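Local coordinates for protein RNase NGR3 (Nicotiana glutinosa, PDB 1VD3) that probably cleaves RNA as a ribonuclease of the T2 family, and here holds the nucleotide 2'-UMP in its active-site pocket, at residues T75-W80 with Y112-L117; F119-S123 with A184-I188; P136-Y142 with S201-P207. All blocks are in the same frame, centred on the assembly; numbering follows the deposited sequence.

Interaction 1: T75-W80 with Y112-L117; sequences TMEKNW and YFQAAL
Met76, in the last turn of helix 73-79, and Trp80, just beyond it, press against Phe113 and its neighbours on helix 109-123, a buried helix-to-helix packing in the core of the RNase T2 fold. The local axes stay 11.5 Å apart and cross at 47°, so long side chains bridge the space between the backbones. Among the aromatic groups, the six-membered ring of Trp80 meets the Phe113 ring with centroids 5.3 Å apart and planes at 44°, neither stacked nor edge-to-face. Phe113 CE2 lies over one indole face, while Tyr112 CE2 comes up at the indole edge, 4.1 Å from Trp80 CH2. Trp80 is the first residue to leave the helical conformation, and its CG, anti to the backbone N (chi1 -162°), carries the indole across to the other helix. A Met-aromatic contact adds to this: Met76 SD stands obliquely 4.9 Å from the Phe113 ring centroid, and a bend at chi3 brings CE tightly to 3.3 Å from Phe113 CD2. The aliphatic part gathers on Leu117 CD2, which touches Thr75 CG2, Met76 CG and Asn79 CB. Beyond the two segments, Trp94 of helix 91-102 meets Trp80 edge-to-face and gives its NE1 to Trp80 O. Tyr112 OH is hydrogen-bonded to Leu45 O, and the side chain of Tyr112 touches His101, a predicted catalytic residue. Ala116 has only a methyl group to offer, and Trp80 CZ3 settles 3.4 Å from its CB.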
loop_
_atom_site.group_PDB
_atom_site.type_symbol
_atom_site.label_atom_id
_atom_site.label_comp_id
_atom_site.label_asym_id
_atom_site.label_seq_id
_atom_site.Cartn_x
_atom_site.Cartn_y
_atom_site.Cartn_z
ATOM N N THR A 75 -0.174 -10.789 -12.090
ATOM C CA THR A 75 -0.313 -10.755 -10.635
ATOM C C THR A 75 -0.447 -9.312 -10.173
ATOM O O THR A 75 -1.261 -8.997 -9.310
ATOM C CB THR A 75 0.912 -11.374 -9.930
ATOM O OG1 THR A 75 1.085 -12.725 -10.370
ATOM C CG2 THR A 75 0.718 -11.368 -8.416
ATOM N N MET A 76 0.359 -8.440 -10.766
ATOM C CA MET A 76 0.342 -7.027 -10.426
ATOM C C MET A 76 -0.993 -6.379 -10.777
ATOM O O MET A 76 -1.452 -5.474 -10.078
ATOM C CB MET A 76 1.490 -6.318 -11.135
ATOM C CG MET A 76 2.845 -6.647 -10.525
ATOM S SD MET A 76 4.220 -6.028 -11.484
ATOM C CE MET A 76 3.828 -4.265 -11.516
ATOM N N GLU A 77 -1.623 -6.842 -11.852
ATOM C CA GLU A 77 -2.914 -6.282 -12.233
ATOM C C GLU A 77 -3.912 -6.551 -11.120
ATOM O O GLU A 77 -4.877 -5.810 -10.950
ATOM C CB GLU A 77 -3.417 -6.908 -13.539
ATOM C CG GLU A 77 -2.497 -6.677 -14.722
ATOM C CD GLU A 77 -3.070 -7.213 -16.020
ATOM O OE1 GLU A 77 -3.536 -8.370 -16.035
ATOM O OE2 GLU A 77 -3.047 -6.477 -17.027
ATOM N N LYS A 78 -3.670 -7.608 -10.352
ATOM C CA LYS A 78 -4.573 -7.963 -9.263
ATOM C C LYS A 78 -4.130 -7.518 -7.873
ATOM O O LYS A 78 -4.968 -7.290 -7.006
ATOM C CB LYS A 78 -4.823 -9.473 -9.254
ATOM C CG LYS A 78 -5.681 -9.960 -10.413
ATOM C CD LYS A 78 -6.191 -11.368 -10.171
ATOM C CE LYS A 78 -7.095 -11.833 -11.306
ATOM N NZ LYS A 78 -7.686 -13.178 -11.035
ATOM N N ASN A 79 -2.825 -7.396 -7.655
ATOM C CA ASN A 79 -2.325 -6.998 -6.342
ATOM C C ASN A 79 -1.794 -5.571 -6.275
ATOM O O ASN A 79 -1.482 -5.074 -5.188
ATOM C CB ASN A 79 -1.228 -7.959 -5.872
ATOM C CG ASN A 79 -1.737 -9.375 -5.673
ATOM O OD1 ASN A 79 -2.841 -9.589 -5.172
ATOM N ND2 ASN A 79 -0.924 -10.351 -6.055
ATOM N N TRP A 80 -1.695 -4.921 -7.431
ATOM C CA TRP A 80 -1.198 -3.548 -7.507
ATOM C C TRP A 80 -1.961 -2.801 -8.599
ATOM O O TRP A 80 -1.366 -2.173 -9.481
ATOM C CB TRP A 80 0.291 -3.561 -7.846
ATOM C CG TRP A 80 1.005 -2.280 -7.539
ATOM C CD1 TRP A 80 0.468 -1.024 -7.493
ATOM C CD2 TRP A 80 2.399 -2.135 -7.249
ATOM N NE1 TRP A 80 1.448 -0.103 -7.187
ATOM C CE2 TRP A 80 2.640 -0.759 -7.035
ATOM C CE3 TRP A 80 3.469 -3.035 -7.151
ATOM C CZ2 TRP A 80 3.914 -0.261 -6.729
ATOM C CZ3 TRP A 80 4.736 -2.539 -6.847
ATOM C CH2 TRP A 80 4.944 -1.163 -6.640
ATOM N N TYR A 112 12.559 -4.676 -7.377
ATOM C CA TYR A 112 11.678 -3.688 -6.759
ATOM C C TYR A 112 10.235 -4.184 -6.749
ATOM O O TYR A 112 9.562 -4.175 -5.718
ATOM C CB TYR A 112 11.751 -2.361 -7.531
ATOM C CG TYR A 112 10.853 -1.273 -6.975
ATOM C CD1 TYR A 112 11.173 -0.610 -5.786
ATOM C CD2 TYR A 112 9.674 -0.926 -7.625
ATOM C CE1 TYR A 112 10.333 0.373 -5.261
ATOM C CE2 TYR A 112 8.827 0.051 -7.112
ATOM C CZ TYR A 112 9.161 0.693 -5.928
ATOM O OH TYR A 112 8.311 1.639 -5.413
ATOM N N PHE A 113 9.744 -4.605 -7.905
ATOM C CA PHE A 113 8.369 -5.079 -7.955
ATOM C C PHE A 113 8.165 -6.405 -7.222
ATOM O O PHE A 113 7.137 -6.609 -6.573
ATOM C CB PHE A 113 7.899 -5.158 -9.409
ATOM C CG PHE A 113 7.669 -3.809 -10.023
ATOM C CD1 PHE A 113 8.672 -3.171 -10.742
ATOM C CD2 PHE A 113 6.463 -3.142 -9.819
ATOM C CE1 PHE A 113 8.477 -1.880 -11.250
ATOM C CE2 PHE A 113 6.259 -1.854 -10.321
ATOM C CZ PHE A 113 7.271 -1.224 -11.038
ATOM N N GLN A 114 9.152 -7.292 -7.292
ATOM C CA GLN A 114 9.043 -8.579 -6.609
ATOM C C GLN A 114 9.002 -8.342 -5.098
ATOM O O GLN A 114 8.254 -8.993 -4.379
ATOM C CB GLN A 114 10.233 -9.472 -6.957
ATOM C CG GLN A 114 10.116 -10.879 -6.404
ATOM C CD GLN A 114 9.034 -11.682 -7.097
ATOM O OE1 GLN A 114 9.117 -11.950 -8.296
ATOM N NE2 GLN A 114 8.008 -12.071 -6.346
ATOM N N ALA A 115 9.811 -7.402 -4.630
ATOM C CA ALA A 115 9.850 -7.068 -3.212
ATOM C C ALA A 115 8.463 -6.630 -2.747
ATOM O O ALA A 115 7.965 -7.107 -1.733
ATOM C CB ALA A 115 10.862 -5.950 -2.963
ATOM N N ALA A 116 7.843 -5.722 -3.496
ATOM C CA ALA A 116 6.514 -5.231 -3.149
ATOM C C ALA A 116 5.529 -6.392 -3.066
ATOM O O ALA A 116 4.755 -6.505 -2.110
ATOM C CB ALA A 116 6.042 -4.219 -4.186
ATOM N N LEU A 117 5.559 -7.253 -4.077
ATOM C CA LEU A 117 4.672 -8.407 -4.112
ATOM C C LEU A 117 4.944 -9.330 -2.923
ATOM O O LEU A 117 4.007 -9.815 -2.279
ATOM C CB LEU A 117 4.855 -9.177 -5.429
ATOM C CG LEU A 117 4.431 -8.437 -6.704
ATOM C CD1 LEU A 117 4.825 -9.256 -7.922
ATOM C CD2 LEU A 117 2.928 -8.185 -6.690
#

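Interaction 2: F119-S123 with A184-I188; sequences FRKKS and ATDFI
Phe119, near the C-terminal end of helix 109-123, directs its ring edge at the face of Phe187 in a T-shaped (edge-to-face) pair that joins this helix to a short strand of the antiparallel sheet of the RNase T2 fold. The ring centroids are 5.0 Å apart with planes at 65°, and Phe119 CD2 sits above the rim of the Phe187 ring, 3.6 Å from CZ. With CG anti to its carbonyl carbon (chi1 -75°), Phe119 reaches from the helix to the turn leading into that strand. There the outer rim of its ring runs along backbone: CE1 and CZ meet Ala184 O, 3.5 Å from CZ, and CE2 rests 3.8 Å from Asp186 CA, all near the ring plane. Asp181 OD1 fixes this turn by accepting from the backbone N of both Thr185 and Asp186. An alanine in place of Phe119 would probably leave the face of Phe187 without its edge partner and open a gap beside the 184-186 backbone. Arg120, on another side of the helix, is salt-bridged through NH1 to Asp39. Lys122 contributes its aliphatic root, CB lying 4.0 Å from Phe187 CE1, while the extended chain carries the amino group alongside the turn. Lys122 NZ stays 5.7 Å from Asp186 OD1, so any attraction between the two charges is probably modest. Ser123 closes the segment, its OG turned back over the helix toward the carbonyls of Phe119 and Arg120 and also hydrogen-bonded to Gln15 NE2 of strand 10-16. Its CB touches the tip of the Phe187 ring, 3.7 Å from CZ.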
loop_
_atom_site.group_PDB
_atom_site.type_symbol
_atom_site.label_atom_id
_atom_site.label_comp_id
_atom_site.label_asym_id
_atom_site.label_seq_id
_atom_site.Cartn_x
_atom_site.Cartn_y
_atom_site.Cartn_z
ATOM N N PHE A 119 6.356 -8.586 0.059
ATOM C CA PHE A 119 5.955 -8.008 1.331
ATOM C C PHE A 119 4.449 -7.907 1.499
ATOM O O PHE A 119 3.949 -7.926 2.622
ATOM C CB PHE A 119 6.638 -6.653 1.535
ATOM C CG PHE A 119 8.090 -6.780 1.891
ATOM C CD1 PHE A 119 9.084 -6.448 0.977
ATOM C CD2 PHE A 119 8.464 -7.293 3.127
ATOM C CE1 PHE A 119 10.429 -6.633 1.289
ATOM C CE2 PHE A 119 9.809 -7.483 3.449
ATOM C CZ PHE A 119 10.792 -7.152 2.526
ATOM N N ARG A 120 3.715 -7.800 0.395
ATOM C CA ARG A 120 2.265 -7.743 0.510
ATOM C C ARG A 120 1.821 -9.116 1.030
ATOM O O ARG A 120 0.988 -9.222 1.935
ATOM C CB ARG A 120 1.601 -7.481 -0.848
ATOM C CG ARG A 120 0.123 -7.101 -0.721
ATOM C CD ARG A 120 -0.632 -7.311 -2.020
ATOM N NE ARG A 120 -0.758 -8.734 -2.321
ATOM C CZ ARG A 120 -1.694 -9.531 -1.812
ATOM N NH1 ARG A 120 -2.610 -9.049 -0.978
ATOM N NH2 ARG A 120 -1.696 -10.820 -2.117
ATOM N N LYS A 121 2.399 -10.166 0.460
ATOM C CA LYS A 121 2.051 -11.524 0.865
ATOM C C LYS A 121 2.477 -11.802 2.304
ATOM O O LYS A 121 1.718 -12.370 3.085
ATOM C CB LYS A 121 2.701 -12.539 -0.081
ATOM C CG LYS A 121 2.224 -12.433 -1.523
ATOM C CD LYS A 121 2.895 -13.473 -2.417
ATOM C CE LYS A 121 2.340 -13.432 -3.839
ATOM N NZ LYS A 121 2.574 -12.116 -4.507
ATOM N N LYS A 122 3.692 -11.398 2.651
ATOM C CA LYS A 122 4.203 -11.610 3.999
ATOM C C LYS A 122 3.370 -10.885 5.051
ATOM O O LYS A 122 3.077 -11.449 6.108
ATOM C CB LYS A 122 5.657 -11.146 4.091
ATOM C CG LYS A 122 6.621 -11.946 3.232
ATOM C CD LYS A 122 8.022 -11.356 3.285
ATOM C CE LYS A 122 8.977 -12.114 2.376
ATOM N NZ LYS A 122 10.335 -11.500 2.360
ATOM N N SER A 123 2.983 -9.642 4.765
ATOM C CA SER A 123 2.196 -8.869 5.721
ATOM C C SER A 123 0.827 -9.504 5.940
ATOM O O SER A 123 0.235 -9.346 7.000
ATOM C CB SER A 123 2.057 -7.413 5.266
ATOM O OG SER A 123 1.320 -7.309 4.066
ATOM N N ALA A 184 15.729 -4.167 1.811
ATOM C CA ALA A 184 14.490 -4.834 1.417
ATOM C C ALA A 184 14.502 -6.299 1.842
ATOM O O ALA A 184 13.979 -7.162 1.139
ATOM C CB ALA A 184 14.297 -4.735 -0.098
ATOM N N THR A 185 15.094 -6.575 2.997
ATOM C CA THR A 185 15.167 -7.945 3.485
ATOM C C THR A 185 13.981 -8.334 4.360
ATOM O O THR A 185 13.431 -9.425 4.214
ATOM C CB THR A 185 16.468 -8.180 4.268
ATOM O OG1 THR A 185 17.585 -8.073 3.376
ATOM C CG2 THR A 185 16.468 -9.563 4.911
ATOM N N ASP A 186 13.580 -7.445 5.263
ATOM C CA ASP A 186 12.462 -7.755 6.143
ATOM C C ASP A 186 11.799 -6.520 6.753
ATOM O O ASP A 186 12.287 -5.396 6.613
ATOM C CB ASP A 186 12.951 -8.697 7.249
ATOM C CG ASP A 186 11.844 -9.130 8.192
ATOM O OD1 ASP A 186 10.734 -9.451 7.712
ATOM O OD2 ASP A 186 12.092 -9.162 9.418
ATOM N N PHE A 187 10.673 -6.737 7.417
ATOM C CA PHE A 187 9.955 -5.655 8.073
ATOM C C PHE A 187 10.768 -5.246 9.290
ATOM O O PHE A 187 11.437 -6.076 9.906
ATOM C CB PHE A 187 8.569 -6.121 8.529
ATOM C CG PHE A 187 7.585 -6.319 7.406
ATOM C CD1 PHE A 187 7.000 -7.566 7.185
ATOM C CD2 PHE A 187 7.226 -5.255 6.582
ATOM C CE1 PHE A 187 6.071 -7.748 6.160
ATOM C CE2 PHE A 187 6.297 -5.428 5.554
ATOM C CZ PHE A 187 5.721 -6.678 5.345
ATOM N N ILE A 188 10.707 -3.965 9.629
ATOM C CA ILE A 188 11.418 -3.434 10.784
ATOM C C ILE A 188 10.472 -2.491 11.502
ATOM O O ILE A 188 9.397 -2.180 10.988
ATOM C CB ILE A 188 12.657 -2.619 10.367
ATOM C CG1 ILE A 188 12.242 -1.507 9.401
ATOM C CG2 ILE A 188 13.692 -3.525 9.739
ATOM C CD1 ILE A 188 13.319 -0.473 9.149
#

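Interaction 3: P136-Y142 with S201-P207; sequences PRNGEHY and SKIEFPP
Pro136 lies over one face of the Phe205 ring in a CH-pi contact, its CG 4.0 Å from the ring centroid and 22° off the normal. The two side chains run side by side in the same direction, and Phe205 CB in turn meets Tyr142 CD1 at 4.0 Å. Tyr142, Ile203 and Phe205 turn to the same side of the strand pairing, where Ile147 of helix 144-155 and Ile173 of strand 171-181 complete the apolar layer. At the C-terminal end of 201-207, Pro207 CB packs 3.9 Å from Pro136 CB.

Around this centre the backbones pair antiparallel. Tyr142 and Ile203 form a hydrogen-bonded pair, with Ile203 N 2.7 Å from Tyr142 O; His141 also faces Ile203, which makes a classic beta bulge. At the other end Arg137 N donates to Phe205 O at 2.8 Å. The backbone of Glu204 also bonds to His171 and Ile173. Between the two pairings the loop turns a corner, Glu140 centring an inverse gamma turn, and one water takes over the bonding: it donates to Arg137 O and Gly139 O and accepts from Phe205 N.

Two side chains add polar bonds to the loop's main chain. Glu204, extended from its CG, presents the anti lone pair of OE2 to Gly139 N at 2.6 Å. Lys202 NZ reaches His141 O from above the carbonyl plane, 3.1 Å away. Where the corner interrupts direct pairing, the water and Glu204 OE2 thus satisfy main-chain polar groups and keep the loop tied to the strand.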
loop_
_atom_site.group_PDB
_atom_site.type_symbol
_atom_site.label_atom_id
_atom_site.label_comp_id
_atom_site.label_asym_id
_atom_site.label_seq_id
_atom_site.Cartn_x
_atom_site.Cartn_y
_atom_site.Cartn_z
ATOM N N PRO A 136 -14.695 -7.204 6.728
ATOM C CA PRO A 136 -15.396 -6.112 6.051
ATOM C C PRO A 136 -16.899 -6.047 6.326
ATOM O O PRO A 136 -17.595 -7.060 6.288
ATOM C CB PRO A 136 -15.096 -6.374 4.580
ATOM C CG PRO A 136 -13.749 -7.001 4.624
ATOM C CD PRO A 136 -13.884 -7.972 5.769
ATOM N N ARG A 137 -17.380 -4.840 6.601
ATOM C CA ARG A 137 -18.791 -4.582 6.864
ATOM C C ARG A 137 -18.971 -3.069 6.956
ATOM O O ARG A 137 -18.020 -2.351 7.252
ATOM C CB ARG A 137 -19.245 -5.276 8.160
ATOM C CG ARG A 137 -18.468 -4.914 9.421
ATOM C CD ARG A 137 -18.897 -5.780 10.613
ATOM N NE ARG A 137 -20.281 -5.539 11.016
ATOM C CZ ARG A 137 -20.923 -6.224 11.962
ATOM N NH1 ARG A 137 -20.312 -7.204 12.614
ATOM N NH2 ARG A 137 -22.182 -5.927 12.259
ATOM N N ASN A 138 -20.180 -2.586 6.684
ATOM C CA ASN A 138 -20.457 -1.150 6.725
ATOM C C ASN A 138 -20.565 -0.593 8.144
ATOM O O ASN A 138 -20.931 -1.309 9.077
ATOM C CB ASN A 138 -21.743 -0.842 5.952
ATOM C CG ASN A 138 -21.618 -1.144 4.469
ATOM O OD1 ASN A 138 -21.362 -2.281 4.074
ATOM N ND2 ASN A 138 -21.798 -0.122 3.638
ATOM N N GLY A 139 -20.239 0.689 8.291
ATOM C CA GLY A 139 -20.307 1.341 9.588
ATOM C C GLY A 139 -19.011 1.292 10.379
ATOM O O GLY A 139 -18.216 0.367 10.225
ATOM N N GLU A 140 -18.798 2.290 11.234
ATOM C CA GLU A 140 -17.592 2.350 12.061
ATOM C C GLU A 140 -17.768 1.339 13.192
ATOM O O GLU A 140 -18.036 1.699 14.341
ATOM C CB GLU A 140 -17.413 3.760 12.629
ATOM C CG GLU A 140 -17.611 4.866 11.597
ATOM C CD GLU A 140 -17.320 6.250 12.149
ATOM O OE1 GLU A 140 -17.686 6.519 13.313
ATOM O OE2 GLU A 140 -16.739 7.075 11.417
ATOM N N HIS A 141 -17.590 0.070 12.843
ATOM C CA HIS A 141 -17.773 -1.047 13.758
ATOM C C HIS A 141 -16.533 -1.493 14.529
ATOM O O HIS A 141 -16.653 -2.148 15.566
ATOM C CB HIS A 141 -18.323 -2.238 12.960
ATOM C CG HIS A 141 -18.715 -3.415 13.799
ATOM N ND1 HIS A 141 -19.888 -3.457 14.521
ATOM C CD2 HIS A 141 -18.091 -4.596 14.024
ATOM C CE1 HIS A 141 -19.973 -4.615 15.153
ATOM N NE2 HIS A 141 -18.895 -5.323 14.869
ATOM N N TYR A 142 -15.347 -1.136 14.042
ATOM C CA TYR A 142 -14.119 -1.572 14.698
ATOM C C TYR A 142 -13.273 -0.500 15.359
ATOM O O TYR A 142 -13.106 0.595 14.832
ATOM C CB TYR A 142 -13.228 -2.326 13.707
ATOM C CG TYR A 142 -13.889 -3.519 13.061
ATOM C CD1 TYR A 142 -14.406 -3.438 11.769
ATOM C CD2 TYR A 142 -14.011 -4.725 13.750
ATOM C CE1 TYR A 142 -15.032 -4.532 11.174
ATOM C CE2 TYR A 142 -14.634 -5.824 13.169
ATOM C CZ TYR A 142 -15.142 -5.721 11.883
ATOM O OH TYR A 142 -15.765 -6.803 11.316
ATOM N N SER A 201 -11.294 6.647 16.995
ATOM C CA SER A 201 -11.162 5.459 17.824
ATOM C C SER A 201 -11.939 4.291 17.225
ATOM O O SER A 201 -11.590 3.129 17.434
ATOM C CB SER A 201 -11.675 5.753 19.231
ATOM O OG SER A 201 -13.003 6.240 19.183
ATOM N N LYS A 202 -12.995 4.617 16.483
ATOM C CA LYS A 202 -13.852 3.630 15.823
ATOM C C LYS A 202 -13.851 3.921 14.329
ATOM O O LYS A 202 -14.139 5.042 13.913
ATOM C CB LYS A 202 -15.288 3.739 16.344
ATOM C CG LYS A 202 -15.563 2.986 17.632
ATOM C CD LYS A 202 -15.874 1.530 17.334
ATOM C CE LYS A 202 -16.387 0.807 18.567
ATOM N NZ LYS A 202 -16.844 -0.574 18.242
ATOM N N ILE A 203 -13.543 2.915 13.517
ATOM C CA ILE A 203 -13.525 3.121 12.077
ATOM C C ILE A 203 -14.205 2.010 11.290
ATOM O O ILE A 203 -14.467 0.925 11.810
ATOM C CB ILE A 203 -12.085 3.291 11.543
ATOM C CG1 ILE A 203 -11.258 2.044 11.847
ATOM C CG2 ILE A 203 -11.445 4.528 12.163
ATOM C CD1 ILE A 203 -9.851 2.088 11.256
ATOM N N GLU A 204 -14.475 2.307 10.025
ATOM C CA GLU A 204 -15.130 1.377 9.126
ATOM C C GLU A 204 -14.130 0.611 8.268
ATOM O O GLU A 204 -13.106 1.153 7.841
ATOM C CB GLU A 204 -16.094 2.148 8.226
ATOM C CG GLU A 204 -16.875 1.290 7.244
ATOM C CD GLU A 204 -17.756 2.129 6.350
ATOM O OE1 GLU A 204 -17.209 2.899 5.529
ATOM O OE2 GLU A 204 -18.995 2.024 6.473
ATOM N N PHE A 205 -14.439 -0.661 8.037
ATOM C CA PHE A 205 -13.630 -1.554 7.209
ATOM C C PHE A 205 -14.656 -1.994 6.161
ATOM O O PHE A 205 -15.165 -3.115 6.203
ATOM C CB PHE A 205 -13.140 -2.738 8.057
ATOM C CG PHE A 205 -12.244 -3.699 7.326
ATOM C CD1 PHE A 205 -11.476 -3.284 6.243
ATOM C CD2 PHE A 205 -12.134 -5.020 7.755
ATOM C CE1 PHE A 205 -10.609 -4.172 5.600
ATOM C CE2 PHE A 205 -11.272 -5.915 7.122
ATOM C CZ PHE A 205 -10.507 -5.484 6.041
ATOM N N PRO A 206 -14.971 -1.095 5.209
ATOM C CA PRO A 206 -15.935 -1.281 4.119
ATOM C C PRO A 206 -15.757 -2.488 3.204
ATOM O O PRO A 206 -14.663 -2.769 2.718
ATOM C CB PRO A 206 -15.850 0.040 3.357
ATOM C CG PRO A 206 -14.404 0.417 3.519
ATOM C CD PRO A 206 -14.177 0.131 4.989
ATOM N N PRO A 207 -16.849 -3.229 2.966
ATOM C CA PRO A 207 -16.820 -4.410 2.098
ATOM C C PRO A 207 -16.833 -3.958 0.635
ATOM O O PRO A 207 -17.060 -2.782 0.347
ATOM C CB PRO A 207 -18.100 -5.140 2.478
ATOM C CG PRO A 207 -19.045 -3.991 2.744
ATOM C CD PRO A 207 -18.187 -3.046 3.563
HETATM O O HOH W 1 -16.643 -1.894 9.403
#

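Overall arrangement
Interactions 1 and 2 use successive parts of helix 109-123; their centres lie 13 Å apart, and Asn79 OD1 of the first packs 3.5 Å from Arg120 NH2 of the second. Interaction 3 is remote, about 27 Å from interaction 1 and 26 Å from interaction 2 between centres, and lies across the chain's centre from interaction 1. Along the chain, interactions 2 and 3 interleave their segments. Interaction 1 is close to the active site: the side chain of Trp80 is about 8 Å from the bound 2'-UMP. In interaction 3 the side chain of Phe205 comes within about 10 Å of that of Gln16, which binds AMP or GMP in other structures of this protein.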